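Local coordinates for protein denovo NTF2 (Synthetic construct, PDB 6W40) that has no known natural function but was designed from scratch with an NTF2-like fold, as part of work on proteins with diverse pocket structures, at residues D25-M30 with E52-E57; V35-D40 with V115-R120; K81-G86 with D100-V105. All coordinates share one frame; numbering follows the deposited sequence.

Overall arrangement
The three contacts run across the fold from a helical flank into the curved sheet. Contact 1 packs two helical segments together, and F27 and V54 from it settle on the strands of contact 2, with F27 CZ 3.7 Å from V115 CG2; the centres of these two contacts lie about 13 Å apart. Contacts 2 and 3 belong to one sheet, about 9 Å between centres. Strands 111-119 and 100-108 are neighbours there, with R116 N 2.8 Å from I104 O in a probable hydrogen bond. Contacts 1 and 3, about 18 Å apart by their centres, do not touch. In NTF2-like folds a pocket commonly forms between sheet and helices.

Contact 1: residues D25-M30 with E52-E57; sequences DAFHEM and EEVVEE
H28 and E52 join at the outer side of this contact between the short helical turn at 27-30 and helix 51-65, where NE2 of the imidazole donates to OE2 of the carboxylate (3.1 Å, N-H...O angle 162°). The acceptor lies in the plane of the ring, at its edge. On the glutamate the bond arrives from the syn side but clearly tilted out of the carboxylate plane, and the two flat groups are turned 48° from each other. A bend at chi2 of E52 brings its carboxylate back to the histidine, although its CB points away from it.

Deeper in, V55 pushes its CG2 between the two successive aromatic side chains. This methyl meets the edge of the F27 ring near its plane, 3.8 Å from CD2, and lies 4.2 Å from CD2 of H28. The F27 ring, carried anti to its backbone N (chi1 -177°), also reaches V54, whose CG1 sits 3.7 Å from CE2. The F27 and V54 side chains cross at about a right angle.

F27 packs further on L58 of helix 51-65, K17 of helix 2-18, and I112 and V115 of strand 111-119, while V54 rests on V35 and F37 of strand 35-41.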
# COMPACT_ATOMS: atom_id res chain seq x y z
N ASP A 25 -10.58 -6.26 7.95
CA ASP A 25 -10.93 -7.48 8.65
C ASP A 25 -9.72 -8.38 8.84
O ASP A 25 -9.65 -9.15 9.81
CB ASP A 25 -12.03 -8.22 7.89
CG ASP A 25 -13.18 -7.31 7.49
OD1 ASP A 25 -13.16 -6.13 7.88
OD2 ASP A 25 -14.10 -7.79 6.79
N ALA A 26 -8.75 -8.29 7.93
CA ALA A 26 -7.51 -9.06 8.02
C ALA A 26 -6.51 -8.45 9.00
O ALA A 26 -5.37 -8.93 9.08
CB ALA A 26 -6.87 -9.18 6.63
N PHE A 27 -6.90 -7.41 9.74
CA PHE A 27 -6.03 -6.84 10.76
C PHE A 27 -5.73 -7.84 11.88
O PHE A 27 -4.69 -7.72 12.53
CB PHE A 27 -6.66 -5.57 11.33
CG PHE A 27 -5.80 -4.87 12.34
CD1 PHE A 27 -4.81 -3.99 11.93
CD2 PHE A 27 -5.99 -5.07 13.70
CE1 PHE A 27 -4.01 -3.34 12.86
CE2 PHE A 27 -5.20 -4.42 14.63
CZ PHE A 27 -4.21 -3.55 14.21
N HIS A 28 -6.62 -8.81 12.10
CA HIS A 28 -6.43 -9.76 13.19
C HIS A 28 -5.29 -10.72 12.89
O HIS A 28 -4.54 -11.11 13.80
CB HIS A 28 -7.73 -10.53 13.44
CG HIS A 28 -7.65 -11.47 14.60
ND1 HIS A 28 -7.12 -12.74 14.50
CD2 HIS A 28 -8.07 -11.35 15.89
CE1 HIS A 28 -7.20 -13.35 15.67
NE2 HIS A 28 -7.77 -12.52 16.53
N GLU A 29 -5.14 -11.13 11.63
CA GLU A 29 -4.12 -12.10 11.27
C GLU A 29 -2.72 -11.50 11.21
O GLU A 29 -1.74 -12.25 11.23
CB GLU A 29 -4.45 -12.75 9.93
CG GLU A 29 -4.29 -11.84 8.72
CD GLU A 29 -4.86 -12.44 7.45
OE1 GLU A 29 -5.75 -13.31 7.55
OE2 GLU A 29 -4.41 -12.05 6.35
N MET A 30 -2.61 -10.17 11.14
CA MET A 30 -1.31 -9.50 11.08
C MET A 30 -0.96 -8.79 12.38
O MET A 30 0.15 -8.24 12.48
CB MET A 30 -1.29 -8.50 9.93
CG MET A 30 -1.57 -9.11 8.57
SD MET A 30 -1.82 -7.82 7.34
CE MET A 30 -3.07 -6.84 8.16
N GLU A 52 -7.25 -8.83 20.97
CA GLU A 52 -8.71 -8.80 20.98
C GLU A 52 -9.25 -7.44 21.39
O GLU A 52 -10.25 -6.97 20.82
CB GLU A 52 -9.25 -9.89 21.91
CG GLU A 52 -8.80 -11.30 21.54
CD GLU A 52 -9.21 -11.70 20.14
OE1 GLU A 52 -10.25 -11.20 19.65
OE2 GLU A 52 -8.50 -12.52 19.52
N GLU A 53 -8.62 -6.78 22.36
CA GLU A 53 -9.04 -5.44 22.74
C GLU A 53 -8.83 -4.45 21.60
O GLU A 53 -9.64 -3.55 21.39
CB GLU A 53 -8.28 -4.98 23.99
CG GLU A 53 -8.80 -5.54 25.30
CD GLU A 53 -9.92 -4.70 25.89
OE1 GLU A 53 -10.84 -4.30 25.15
OE2 GLU A 53 -9.87 -4.42 27.11
N VAL A 54 -7.73 -4.60 20.86
CA VAL A 54 -7.40 -3.66 19.80
C VAL A 54 -8.36 -3.83 18.62
O VAL A 54 -8.89 -2.85 18.08
CB VAL A 54 -5.94 -3.83 19.37
CG1 VAL A 54 -5.67 -3.09 18.07
CG2 VAL A 54 -5.01 -3.33 20.46
N VAL A 55 -8.59 -5.08 18.20
CA VAL A 55 -9.43 -5.33 17.04
C VAL A 55 -10.85 -4.83 17.29
O VAL A 55 -11.46 -4.19 16.42
CB VAL A 55 -9.41 -6.83 16.67
CG1 VAL A 55 -10.53 -7.16 15.70
CG2 VAL A 55 -8.06 -7.20 16.08
N GLU A 56 -11.39 -5.09 18.48
CA GLU A 56 -12.74 -4.62 18.79
C GLU A 56 -12.81 -3.10 18.78
O GLU A 56 -13.78 -2.52 18.29
CB GLU A 56 -13.18 -5.17 20.15
CG GLU A 56 -14.45 -4.53 20.69
CD GLU A 56 -14.89 -5.14 22.00
OE1 GLU A 56 -15.74 -6.06 21.98
OE2 GLU A 56 -14.39 -4.71 23.06
N GLU A 57 -11.78 -2.44 19.31
CA GLU A 57 -11.78 -0.98 19.34
C GLU A 57 -11.59 -0.40 17.94
O GLU A 57 -12.28 0.55 17.56
CB GLU A 57 -10.70 -0.46 20.29
CG GLU A 57 -10.71 1.05 20.47
CD GLU A 57 -11.98 1.55 21.14
OE1 GLU A 57 -12.54 0.81 21.98
OE2 GLU A 57 -12.42 2.67 20.81

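Contact 2: residues V35-D40 with V115-R120; sequences VKFQVD and VRIIIR
K36 O receives the N-H of V115 (2.8 Å) and opens a ladder of five backbone hydrogen bonds between two parallel strands, whose axes are 4.7 Å apart and diverge by only 7°. Q38 and D40 then alternate as donors to V115 O and I117 O and as acceptors from I117 N and I119 N. F37 thus pairs with V115, Q38 with R116, V39 with I117 and D40 with I118.

On the face bearing F37, V115 and I117, the phenylalanine ring turns its edge to the neighbouring strand. Its CE1 touches CG1 of V115 at 3.7 Å and CD1 of I117 at 3.6 Å, and V39 CG2 lies over one face of the ring. This apolar side looks toward helix 51-65, with F37 on L58 and I117 on L61. It is the layering of an NTF2-like fold, in which a strongly curved mixed sheet wraps against helices; here the C-terminal strand pairs with strand 35-41 on one flank and strand 100-108 on the other.

The other face, with Q38, R116 and D40 beside I118, is mostly polar. R116, extended from CG to NE, grips D40 side-on, NH2 and NE both donating to OD2 (3.0 and 3.1 Å). That oxygen lies in the guanidinium plane, yet the carboxylate plane is turned 71° from it. The second oxygen, OD1, is hydrogen-bonded to ND1 of H45. The Q38 side chain crosses that of R116 at a slant, NE2 over one guanidinium face, the amide plane nearly parallel to the guanidinium. A leucine in place of R116 would probably leave D40 OD2 without its cationic partner and the Q38 amide freer to turn. I118 CG1 packs against the same carboxylate, 3.4 Å from OD2.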
# COMPACT_ATOMS: atom_id res chain seq x y z
N VAL A 35 -0.34 -6.38 20.58
CA VAL A 35 -0.38 -5.14 19.81
C VAL A 35 -0.95 -4.02 20.67
O VAL A 35 -1.88 -4.22 21.46
CB VAL A 35 -1.21 -5.34 18.53
CG1 VAL A 35 -2.63 -5.79 18.86
CG2 VAL A 35 -1.23 -4.07 17.69
N LYS A 36 -0.37 -2.83 20.54
CA LYS A 36 -0.85 -1.64 21.22
C LYS A 36 -1.60 -0.75 20.24
O LYS A 36 -1.28 -0.69 19.05
CB LYS A 36 0.30 -0.86 21.86
CG LYS A 36 0.82 -1.46 23.15
CD LYS A 36 1.81 -0.53 23.82
CE LYS A 36 2.15 -1.02 25.21
NZ LYS A 36 0.93 -1.15 26.06
N PHE A 37 -2.60 -0.03 20.76
CA PHE A 37 -3.45 0.82 19.95
C PHE A 37 -3.81 2.05 20.76
O PHE A 37 -4.37 1.94 21.86
CB PHE A 37 -4.72 0.08 19.53
CG PHE A 37 -5.57 0.82 18.54
CD1 PHE A 37 -4.99 1.68 17.62
CD2 PHE A 37 -6.94 0.66 18.52
CE1 PHE A 37 -5.77 2.37 16.71
CE2 PHE A 37 -7.73 1.34 17.61
CZ PHE A 37 -7.14 2.19 16.70
N GLN A 38 -3.48 3.23 20.23
CA GLN A 38 -3.88 4.49 20.86
C GLN A 38 -4.54 5.38 19.82
O GLN A 38 -3.99 5.59 18.73
CB GLN A 38 -2.69 5.20 21.51
CG GLN A 38 -1.42 5.27 20.67
CD GLN A 38 -0.33 6.05 21.37
OE1 GLN A 38 0.83 5.65 21.38
NE2 GLN A 38 -0.70 7.19 21.95
N VAL A 39 -5.72 5.89 20.15
CA VAL A 39 -6.50 6.75 19.28
C VAL A 39 -6.50 8.15 19.87
O VAL A 39 -6.72 8.32 21.07
CB VAL A 39 -7.94 6.23 19.11
CG1 VAL A 39 -8.59 6.86 17.89
CG2 VAL A 39 -7.95 4.71 19.01
N ASP A 40 -6.26 9.14 19.02
CA ASP A 40 -6.29 10.55 19.42
C ASP A 40 -7.41 11.23 18.65
O ASP A 40 -7.24 11.59 17.48
CB ASP A 40 -4.95 11.22 19.16
CG ASP A 40 -3.86 10.74 20.10
OD1 ASP A 40 -4.15 10.57 21.30
OD2 ASP A 40 -2.72 10.53 19.64
N VAL A 115 -0.20 0.45 16.73
CA VAL A 115 -0.94 1.31 15.81
C VAL A 115 -1.30 2.58 16.56
O VAL A 115 -1.81 2.53 17.69
CB VAL A 115 -2.21 0.63 15.27
CG1 VAL A 115 -2.97 1.58 14.35
CG2 VAL A 115 -1.87 -0.65 14.54
N ARG A 116 -1.05 3.73 15.94
CA ARG A 116 -1.49 5.02 16.46
C ARG A 116 -2.33 5.71 15.40
O ARG A 116 -1.94 5.74 14.22
CB ARG A 116 -0.31 5.90 16.86
CG ARG A 116 -0.75 7.23 17.46
CD ARG A 116 0.41 8.05 18.00
NE ARG A 116 -0.07 9.22 18.72
CZ ARG A 116 0.71 10.14 19.27
NH1 ARG A 116 2.03 10.03 19.19
NH2 ARG A 116 0.18 11.18 19.91
N ILE A 117 -3.47 6.25 15.81
CA ILE A 117 -4.39 6.93 14.91
C ILE A 117 -4.76 8.27 15.52
O ILE A 117 -5.22 8.33 16.67
CB ILE A 117 -5.65 6.08 14.64
CG1 ILE A 117 -5.27 4.83 13.84
CG2 ILE A 117 -6.69 6.91 13.90
CD1 ILE A 117 -6.43 3.92 13.52
N ILE A 118 -4.54 9.34 14.77
CA ILE A 118 -4.80 10.70 15.22
C ILE A 118 -5.78 11.34 14.24
O ILE A 118 -5.50 11.41 13.03
CB ILE A 118 -3.51 11.53 15.32
CG1 ILE A 118 -2.52 10.84 16.26
CG2 ILE A 118 -3.82 12.94 15.80
CD1 ILE A 118 -1.14 11.45 16.23
N ILE A 119 -6.92 11.78 14.75
CA ILE A 119 -7.97 12.39 13.94
C ILE A 119 -8.23 13.79 14.46
O ILE A 119 -8.49 13.98 15.66
CB ILE A 119 -9.26 11.56 13.96
CG1 ILE A 119 -8.98 10.11 13.55
CG2 ILE A 119 -10.31 12.17 13.05
CD1 ILE A 119 -10.19 9.21 13.62
N ARG A 120 -8.15 14.78 13.58
CA ARG A 120 -8.48 16.15 13.93
C ARG A 120 -9.72 16.61 13.17
O ARG A 120 -10.00 16.12 12.07
CB ARG A 120 -7.31 17.10 13.65
CG ARG A 120 -6.04 16.79 14.42
CD ARG A 120 -5.19 18.04 14.57
NE ARG A 120 -5.10 18.79 13.32
CZ ARG A 120 -4.63 20.03 13.22
NH1 ARG A 120 -4.21 20.66 14.31
NH2 ARG A 120 -4.58 20.63 12.04
OXT ARG A 120 -10.46 17.49 13.62

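Contact 3: residues K81-G86 with D100-V105; sequences KLVVEG and DVELIV
E102 and V84 meet across two antiparallel strands (172° between their directions), where E102 and E85 form a non-hydrogen-bonded pair, and the glutamate side chain of E102 can be traced outward from there. Its CB stands 3.8 Å from V84 O, and CG comes nearer, 3.5 Å from the same oxygen, because it lies anti to the backbone N (chi1 179°). V84 O also accepts from L103 N, so the aliphatic root of E102 flanks an oxygen already engaged. Beyond CG the chain stays extended and runs beside V83, pointing the same way. At the tip, OE2 lies 4.2 Å from V83 CG1, and OE1 is 4.7 Å from OE1 of E85, a like-charge pair whose repulsion is probably weak, E85 being exposed.

The same face continues with I104, whose CG2 lies 3.8 Å from CG of K81, the two side chains running side by side. On the reverse face, L82 sets CD2 against V105 CG2 (3.9 Å), and V84 and L103 approach more loosely. G86, lacking a side chain, presents its main chain to V101, whose CG1 lies 3.9 Å from G86 O.

Six backbone hydrogen bonds join the strands, two for each of the pairs L82-V105, V84-L103 and G86-V101. At the G86 end the geometry is less regular: V101 N meets G86 O from 47° above the carbonyl plane. Just beyond, D100 turns its carboxylate to a salt bridge with R87.

L82 and V84 lie under helix 2-18, touching L18, while L103 and V101 pack on I117. Strands 81-90 and 100-108 thus form a long beta hairpin, one face apolar, partly covered by helix 2-18, the other mixing V83 and I104 with glutamates, as expected for the curved sheet of an NTF2-like fold.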
# COMPACT_ATOMS: atom_id res chain seq x y z
N LYS A 81 8.74 1.45 11.02
CA LYS A 81 7.60 2.31 11.29
C LYS A 81 7.00 2.80 9.98
O LYS A 81 7.72 3.28 9.10
CB LYS A 81 8.01 3.51 12.15
CG LYS A 81 6.90 4.52 12.38
CD LYS A 81 7.43 5.76 13.09
CE LYS A 81 8.05 5.41 14.44
NZ LYS A 81 8.65 6.60 15.11
N LEU A 82 5.68 2.68 9.86
CA LEU A 82 4.93 3.27 8.75
C LEU A 82 4.25 4.54 9.23
O LEU A 82 3.60 4.54 10.28
CB LEU A 82 3.89 2.29 8.22
CG LEU A 82 2.81 2.93 7.35
CD1 LEU A 82 3.35 3.24 5.95
CD2 LEU A 82 1.55 2.08 7.29
N VAL A 83 4.41 5.62 8.48
CA VAL A 83 3.77 6.90 8.79
C VAL A 83 2.93 7.30 7.59
O VAL A 83 3.46 7.48 6.49
CB VAL A 83 4.79 7.99 9.14
CG1 VAL A 83 4.08 9.28 9.48
CG2 VAL A 83 5.67 7.54 10.30
N VAL A 84 1.63 7.45 7.80
CA VAL A 84 0.68 7.78 6.74
C VAL A 84 -0.07 9.04 7.14
O VAL A 84 -0.56 9.15 8.27
CB VAL A 84 -0.31 6.63 6.48
CG1 VAL A 84 -1.35 7.04 5.46
CG2 VAL A 84 0.42 5.38 6.02
N GLU A 85 -0.15 9.99 6.21
CA GLU A 85 -1.04 11.14 6.32
C GLU A 85 -2.03 11.07 5.17
O GLU A 85 -1.63 10.96 4.01
CB GLU A 85 -0.26 12.46 6.27
CG GLU A 85 0.94 12.52 7.20
CD GLU A 85 1.63 13.87 7.17
OE1 GLU A 85 1.24 14.75 7.96
OE2 GLU A 85 2.54 14.05 6.34
N GLY A 86 -3.31 11.11 5.49
CA GLY A 86 -4.34 10.95 4.48
C GLY A 86 -5.71 11.46 4.89
O GLY A 86 -5.83 12.34 5.74
N ASP A 100 -9.37 14.33 8.18
CA ASP A 100 -7.94 14.06 8.04
C ASP A 100 -7.47 13.13 9.14
O ASP A 100 -7.90 13.24 10.30
CB ASP A 100 -7.15 15.37 8.07
CG ASP A 100 -7.46 16.27 6.89
OD1 ASP A 100 -8.40 15.96 6.13
OD2 ASP A 100 -6.75 17.28 6.72
N VAL A 101 -6.58 12.21 8.79
CA VAL A 101 -6.12 11.17 9.71
C VAL A 101 -4.63 10.93 9.48
O VAL A 101 -4.15 10.95 8.35
CB VAL A 101 -6.93 9.87 9.53
CG1 VAL A 101 -6.81 9.35 8.10
CG2 VAL A 101 -6.50 8.81 10.54
N GLU A 102 -3.91 10.72 10.58
CA GLU A 102 -2.52 10.29 10.54
C GLU A 102 -2.43 8.92 11.20
O GLU A 102 -2.99 8.72 12.29
CB GLU A 102 -1.60 11.28 11.25
CG GLU A 102 -0.14 10.86 11.26
CD GLU A 102 0.76 11.86 11.97
OE1 GLU A 102 0.29 12.99 12.25
OE2 GLU A 102 1.93 11.52 12.24
N LEU A 103 -1.75 7.99 10.56
CA LEU A 103 -1.63 6.63 11.06
C LEU A 103 -0.17 6.25 11.18
O LEU A 103 0.61 6.48 10.25
CB LEU A 103 -2.38 5.63 10.17
CG LEU A 103 -3.87 5.91 9.98
CD1 LEU A 103 -4.11 6.68 8.69
CD2 LEU A 103 -4.67 4.62 10.01
N ILE A 104 0.20 5.66 12.31
CA ILE A 104 1.56 5.19 12.56
C ILE A 104 1.48 3.71 12.91
O ILE A 104 0.83 3.33 13.89
CB ILE A 104 2.24 5.99 13.68
CG1 ILE A 104 2.37 7.46 13.26
CG2 ILE A 104 3.60 5.40 14.01
CD1 ILE A 104 2.68 8.39 14.40
N VAL A 105 2.14 2.88 12.10
CA VAL A 105 2.11 1.43 12.25
C VAL A 105 3.54 0.95 12.48
O VAL A 105 4.42 1.21 11.66
CB VAL A 105 1.49 0.74 11.03
CG1 VAL A 105 1.57 -0.77 11.18
CG2 VAL A 105 0.06 1.20 10.83